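Local coordinates for ornithine carbamoyltransferase, mitochondrial (Coccidioides immitis, PDB 3SDS), which catalyses the transfer of the carbamoyl group from carbamoyl phosphate to L-ornithine, giving L-citrulline and phosphate in arginine biosynthesis, at residues V194-N199 with R221-P226; V215-P220 with G244-T249. All blocks are in the same frame, centred on the assembly; numbering follows the deposited sequence.

Contact 1: V194-N199 with R221-P226; sequences VGDANN and RGYEIP
The methyl of A197 points toward the 221-226 loop and rests on the backbone of Y223-I225: its CB lies 3.3 Å from Y223 O and 3.7 Å from both E224 C and I225 N. Its one apolar partner across the contact is the I225 side chain, with A197 CB 4.3 Å from I225 CG1. Next to it, D196 and Y223 meet at a slant. The D196 carboxylate carbon is anti to the backbone N (chi1 -172°), which carries OD1 over to Y223, 3.5 Å from Y223 CB and 3.7 Å from Y223 CD2. Carboxylate and ring planes stand 82° apart. OD1 comes obliquely to the root of the tyrosine and the CD2 side of its ring, while the other oxygen, OD2, has a long, weak ion pair with R279. The Y223 ring also meets that of F283, which touches the D196 side chain as well.

Both segments are loops following neighbouring parallel strands, 190-194 and 214-218, of the Rossmann-like ornithine-binding domain, and each runs into the next helix, with N198 and P226 at the N-cap positions. N199, predicted by similarity to bind L-ornithine, begins helix 199-210. N198 ND2 is hydrogen-bonded to OD2 of D265, also assigned to ornithine binding by similarity, which would place this loop beside the substrate site. The 221-226 loop is braced from within: G222 N donates to E224 OE2 at 3.0 Å, almost straight at 172°, though meeting the oxygen from above the carboxylate plane. F202 of helix 199-210 touches the side chains of both A197 and P226.

Contact 2: V215-P220 with G244-T249; sequences VAVATP and GNLTQT
A216, A218, T247 and T249 share one face of this two-strand pairing, and V215, V217, L246 and Q248 share the other; the flat peptide groups between them carry their hydrogen bonds at their edges, in the sheet, and the side chains stand off its two faces. Strands 215-218 and 246-249 run parallel, 14° apart, as the two strands of a beta-alpha-beta crossover through helix 227-237, with 246-249 outermost in the five-stranded Rossmann-like sheet of this chain.

V215, V217 and T219 present their N-H groups to the outer strand, while A216 and A218 turn theirs inward to strand 190-194. V215 N donates to N245 O at 3.0 Å, nearly in line with the carbonyl. T247 then bonds both ways, its N to V215 O and its O from V217 N (2.7 Å), and T249 does the same between V217 O and T219 N.

On the valine face, L246, with CG anti to its backbone N (chi1 -170°), brings CD1 toward the neighbouring strand, 4.3 Å from both V215 CB and V217 CG2; helix 199-210 covers the two valines through A208 and L201. On the alanine face the T247 CB and CG2 lie alongside A216 CB, and helix 252-255 packs against A218 and T249. T249 has OG1 anti to its N (chi1 177°), where it takes a hydrogen bond from V251 N, and this leaves T249 CG2 between the backbone N and the carbonyl carbon, 3.5 Å from V217 O and 3.9 Å from A218 CB.

How the contacts relate
Contact 1 is a surface meeting of loops and contact 2 a partly buried strand pairing, and the areas follow: 177 Å² against 365 Å². Both draw on the chain around strand 214-218, whose outer side is paired in contact 2 and whose following loop packs in contact 1. The chemistry differs accordingly. Contact 2 is held by five main-chain hydrogen bonds, with valine-leucine packing on one face and alanines beside threonines on the other, whereas contact 1 relies on van der Waals packing of a methyl and a carboxylate against a tyrosine and its loop. They touch where G195 N probably bonds to A218 O, at 3.1 Å, and where G195 O packs on T219. Of the two, contact 1 is nearer the predicted ornithine site.

Contact 1: V194-N199 with R221-P226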
loop_
_atom_site.group_PDB
_atom_site.type_symbol
_atom_site.label_atom_id
_atom_site.label_comp_id
_atom_site.label_asym_id
_atom_site.label_seq_id
_atom_site.Cartn_x
_atom_site.Cartn_y
_atom_site.Cartn_z
ATOM N N VAL A 194 12.263 -35.030 2.137
ATOM C CA VAL A 194 13.611 -35.255 1.584
ATOM C C VAL A 194 14.280 -33.913 1.284
ATOM O O VAL A 194 13.812 -33.168 0.428
ATOM C CB VAL A 194 13.586 -36.164 0.311
ATOM C CG1 VAL A 194 14.993 -36.401 -0.235
ATOM C CG2 VAL A 194 12.916 -37.486 0.602
ATOM N N GLY A 195 15.366 -33.611 1.994
ATOM C CA GLY A 195 16.072 -32.335 1.823
ATOM C C GLY A 195 16.614 -31.731 3.111
ATOM O O GLY A 195 16.960 -32.451 4.031
ATOM N N ASP A 196 16.682 -30.405 3.176
ATOM C CA ASP A 196 17.175 -29.728 4.372
ATOM C C ASP A 196 16.117 -29.628 5.484
ATOM O O ASP A 196 14.913 -29.546 5.205
ATOM C CB ASP A 196 17.731 -28.333 4.029
ATOM C CG ASP A 196 18.442 -27.648 5.233
ATOM O OD1 ASP A 196 19.056 -28.343 6.102
ATOM O OD2 ASP A 196 18.390 -26.394 5.297
ATOM N N ALA A 197 16.582 -29.644 6.736
ATOM C CA ALA A 197 15.720 -29.494 7.909
ATOM C C ALA A 197 15.514 -28.018 8.198
ATOM O O ALA A 197 16.444 -27.333 8.619
ATOM C CB ALA A 197 16.358 -30.172 9.116
ATOM N N ASN A 198 14.313 -27.507 7.974
ATOM C CA ASN A 198 14.100 -26.092 8.204
ATOM C C ASN A 198 12.783 -25.764 8.890
ATOM O O ASN A 198 12.001 -26.669 9.231
ATOM C CB ASN A 198 14.267 -25.297 6.896
ATOM C CG ASN A 198 13.230 -25.661 5.829
ATOM O OD1 ASN A 198 12.117 -26.111 6.126
ATOM N ND2 ASN A 198 13.594 -25.441 4.574
ATOM N N ASN A 199 12.556 -24.461 9.079
ATOM C CA ASN A 199 11.344 -23.924 9.701
ATOM C C ASN A 199 10.031 -24.615 9.305
ATOM O O ASN A 199 9.250 -24.982 10.185
ATOM C CB ASN A 199 11.251 -22.387 9.556
ATOM C CG ASN A 199 11.345 -21.885 8.093
ATOM O OD1 ASN A 199 11.283 -22.651 7.120
ATOM N ND2 ASN A 199 11.477 -20.572 7.953
ATOM N N ARG A 221 24.306 -35.583 6.429
ATOM C CA ARG A 221 25.047 -35.375 7.675
ATOM C C ARG A 221 25.410 -33.895 7.841
ATOM O O ARG A 221 26.077 -33.323 6.988
ATOM C CB ARG A 221 26.313 -36.249 7.719
ATOM N N GLY A 222 24.948 -33.286 8.934
ATOM C CA GLY A 222 25.218 -31.873 9.238
ATOM C C GLY A 222 23.992 -30.965 9.139
ATOM O O GLY A 222 24.037 -29.797 9.556
ATOM N N TYR A 223 22.894 -31.514 8.602
ATOM C CA TYR A 223 21.692 -30.744 8.272
ATOM C C TYR A 223 20.426 -31.336 8.915
ATOM O O TYR A 223 19.326 -31.271 8.360
ATOM C CB TYR A 223 21.565 -30.623 6.743
ATOM C CG TYR A 223 22.748 -29.913 6.148
ATOM C CD1 TYR A 223 23.840 -30.624 5.664
ATOM C CD2 TYR A 223 22.799 -28.521 6.119
ATOM C CE1 TYR A 223 24.946 -29.961 5.155
ATOM C CE2 TYR A 223 23.895 -27.846 5.606
ATOM C CZ TYR A 223 24.961 -28.570 5.131
ATOM O OH TYR A 223 26.047 -27.902 4.630
ATOM N N GLU A 224 20.612 -31.886 10.107
ATOM C CA GLU A 224 19.575 -32.575 10.851
ATOM C C GLU A 224 18.655 -31.635 11.633
ATOM O O GLU A 224 18.958 -30.464 11.837
ATOM C CB GLU A 224 20.235 -33.551 11.821
ATOM C CG GLU A 224 21.151 -34.574 11.156
ATOM C CD GLU A 224 22.623 -34.168 11.123
ATOM O OE1 GLU A 224 22.939 -32.977 11.346
ATOM O OE2 GLU A 224 23.470 -35.063 10.876
ATOM N N ILE A 225 17.520 -32.164 12.070
ATOM C CA ILE A 225 16.626 -31.441 12.960
ATOM C C ILE A 225 17.384 -31.096 14.237
ATOM O O ILE A 225 17.991 -31.982 14.857
ATOM C CB ILE A 225 15.387 -32.298 13.321
ATOM C CG1 ILE A 225 14.645 -32.742 12.051
ATOM C CG2 ILE A 225 14.474 -31.548 14.289
ATOM C CD1 ILE A 225 13.454 -33.632 12.306
ATOM N N PRO A 226 17.383 -29.811 14.624
ATOM C CA PRO A 226 17.933 -29.381 15.920
ATOM C C PRO A 226 17.221 -30.061 17.094
ATOM O O PRO A 226 15.999 -30.198 17.082
ATOM C CB PRO A 226 17.646 -27.873 15.942
ATOM C CG PRO A 226 17.559 -27.484 14.520
ATOM C CD PRO A 226 16.991 -28.666 13.786
#

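Contact 2: V215-P220 with G244-T249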
loop_
_atom_site.group_PDB
_atom_site.type_symbol
_atom_site.label_atom_id
_atom_site.label_comp_id
_atom_site.label_asym_id
_atom_site.label_seq_id
_atom_site.Cartn_x
_atom_site.Cartn_y
_atom_site.Cartn_z
ATOM N N VAL A 215 5.820 -39.391 10.143
ATOM C CA VAL A 215 6.735 -38.551 9.366
ATOM C C VAL A 215 8.108 -39.184 9.357
ATOM O O VAL A 215 8.568 -39.645 10.417
ATOM C CB VAL A 215 6.891 -37.139 9.981
ATOM C CG1 VAL A 215 7.908 -36.308 9.181
ATOM C CG2 VAL A 215 5.565 -36.417 10.041
ATOM N N ALA A 216 8.774 -39.194 8.196
ATOM C CA ALA A 216 10.162 -39.711 8.086
ATOM C C ALA A 216 11.065 -38.705 7.382
ATOM O O ALA A 216 10.693 -38.161 6.352
ATOM C CB ALA A 216 10.187 -41.038 7.373
ATOM N N VAL A 217 12.244 -38.443 7.936
ATOM C CA VAL A 217 13.050 -37.302 7.473
ATOM C C VAL A 217 14.449 -37.676 6.984
ATOM O O VAL A 217 15.297 -38.133 7.768
ATOM C CB VAL A 217 13.169 -36.197 8.577
ATOM C CG1 VAL A 217 14.061 -35.041 8.107
ATOM C CG2 VAL A 217 11.794 -35.661 8.983
ATOM N N ALA A 218 14.692 -37.468 5.694
ATOM C CA ALA A 218 16.014 -37.735 5.123
ATOM C C ALA A 218 16.761 -36.427 4.903
ATOM O O ALA A 218 16.248 -35.515 4.233
ATOM C CB ALA A 218 15.907 -38.537 3.828
ATOM N N THR A 219 17.946 -36.334 5.511
ATOM C CA THR A 219 18.828 -35.169 5.390
ATOM C C THR A 219 20.284 -35.619 5.351
ATOM O O THR A 219 20.631 -36.675 5.895
ATOM C CB THR A 219 18.710 -34.153 6.584
ATOM O OG1 THR A 219 19.343 -34.690 7.754
ATOM C CG2 THR A 219 17.260 -33.760 6.897
ATOM N N PRO A 220 21.154 -34.807 4.728
ATOM C CA PRO A 220 22.592 -35.087 4.768
ATOM C C PRO A 220 23.175 -34.926 6.172
ATOM O O PRO A 220 22.603 -34.197 6.999
ATOM C CB PRO A 220 23.185 -34.007 3.857
ATOM C CG PRO A 220 22.045 -33.461 3.079
ATOM C CD PRO A 220 20.852 -33.592 3.952
ATOM N N GLY A 244 1.576 -39.403 15.991
ATOM C CA GLY A 244 2.446 -39.676 14.843
ATOM C C GLY A 244 3.913 -39.927 15.194
ATOM O O GLY A 244 4.506 -39.203 16.015
ATOM N N ASN A 245 4.514 -40.930 14.552
ATOM C CA ASN A 245 5.883 -41.346 14.875
ATOM C C ASN A 245 6.968 -40.657 14.051
ATOM O O ASN A 245 6.750 -40.372 12.876
ATOM C CB ASN A 245 5.995 -42.853 14.713
ATOM C CG ASN A 245 5.085 -43.601 15.671
ATOM O OD1 ASN A 245 5.087 -43.329 16.876
ATOM N ND2 ASN A 245 4.303 -44.546 15.142
ATOM N N LEU A 246 8.126 -40.390 14.662
ATOM C CA LEU A 246 9.264 -39.771 13.955
ATOM C C LEU A 246 10.421 -40.713 13.574
ATOM O O LEU A 246 10.915 -41.491 14.401
ATOM C CB LEU A 246 9.824 -38.597 14.745
ATOM C CG LEU A 246 10.842 -37.749 13.985
ATOM C CD1 LEU A 246 10.210 -37.137 12.731
ATOM C CD2 LEU A 246 11.428 -36.671 14.874
ATOM N N THR A 247 10.854 -40.602 12.317
ATOM C CA THR A 247 11.971 -41.384 11.777
ATOM C C THR A 247 13.039 -40.459 11.180
ATOM O O THR A 247 12.715 -39.551 10.398
ATOM C CB THR A 247 11.454 -42.415 10.745
ATOM O OG1 THR A 247 10.843 -43.496 11.455
ATOM C CG2 THR A 247 12.575 -42.974 9.841
ATOM N N GLN A 248 14.297 -40.693 11.565
ATOM C CA GLN A 248 15.441 -39.891 11.126
ATOM C C GLN A 248 16.454 -40.716 10.319
ATOM O O GLN A 248 16.969 -41.726 10.815
ATOM C CB GLN A 248 16.141 -39.289 12.334
ATOM C CG GLN A 248 15.265 -38.421 13.211
ATOM C CD GLN A 248 16.050 -37.284 13.841
ATOM O OE1 GLN A 248 16.458 -36.341 13.156
ATOM N NE2 GLN A 248 16.268 -37.365 15.143
ATOM N N THR A 249 16.762 -40.286 9.091
ATOM C CA THR A 249 17.683 -41.053 8.215
ATOM C C THR A 249 18.649 -40.165 7.412
ATOM O O THR A 249 18.426 -38.966 7.277
ATOM C CB THR A 249 16.894 -42.063 7.285
ATOM O OG1 THR A 249 17.781 -42.748 6.395
ATOM C CG2 THR A 249 15.850 -41.354 6.473
#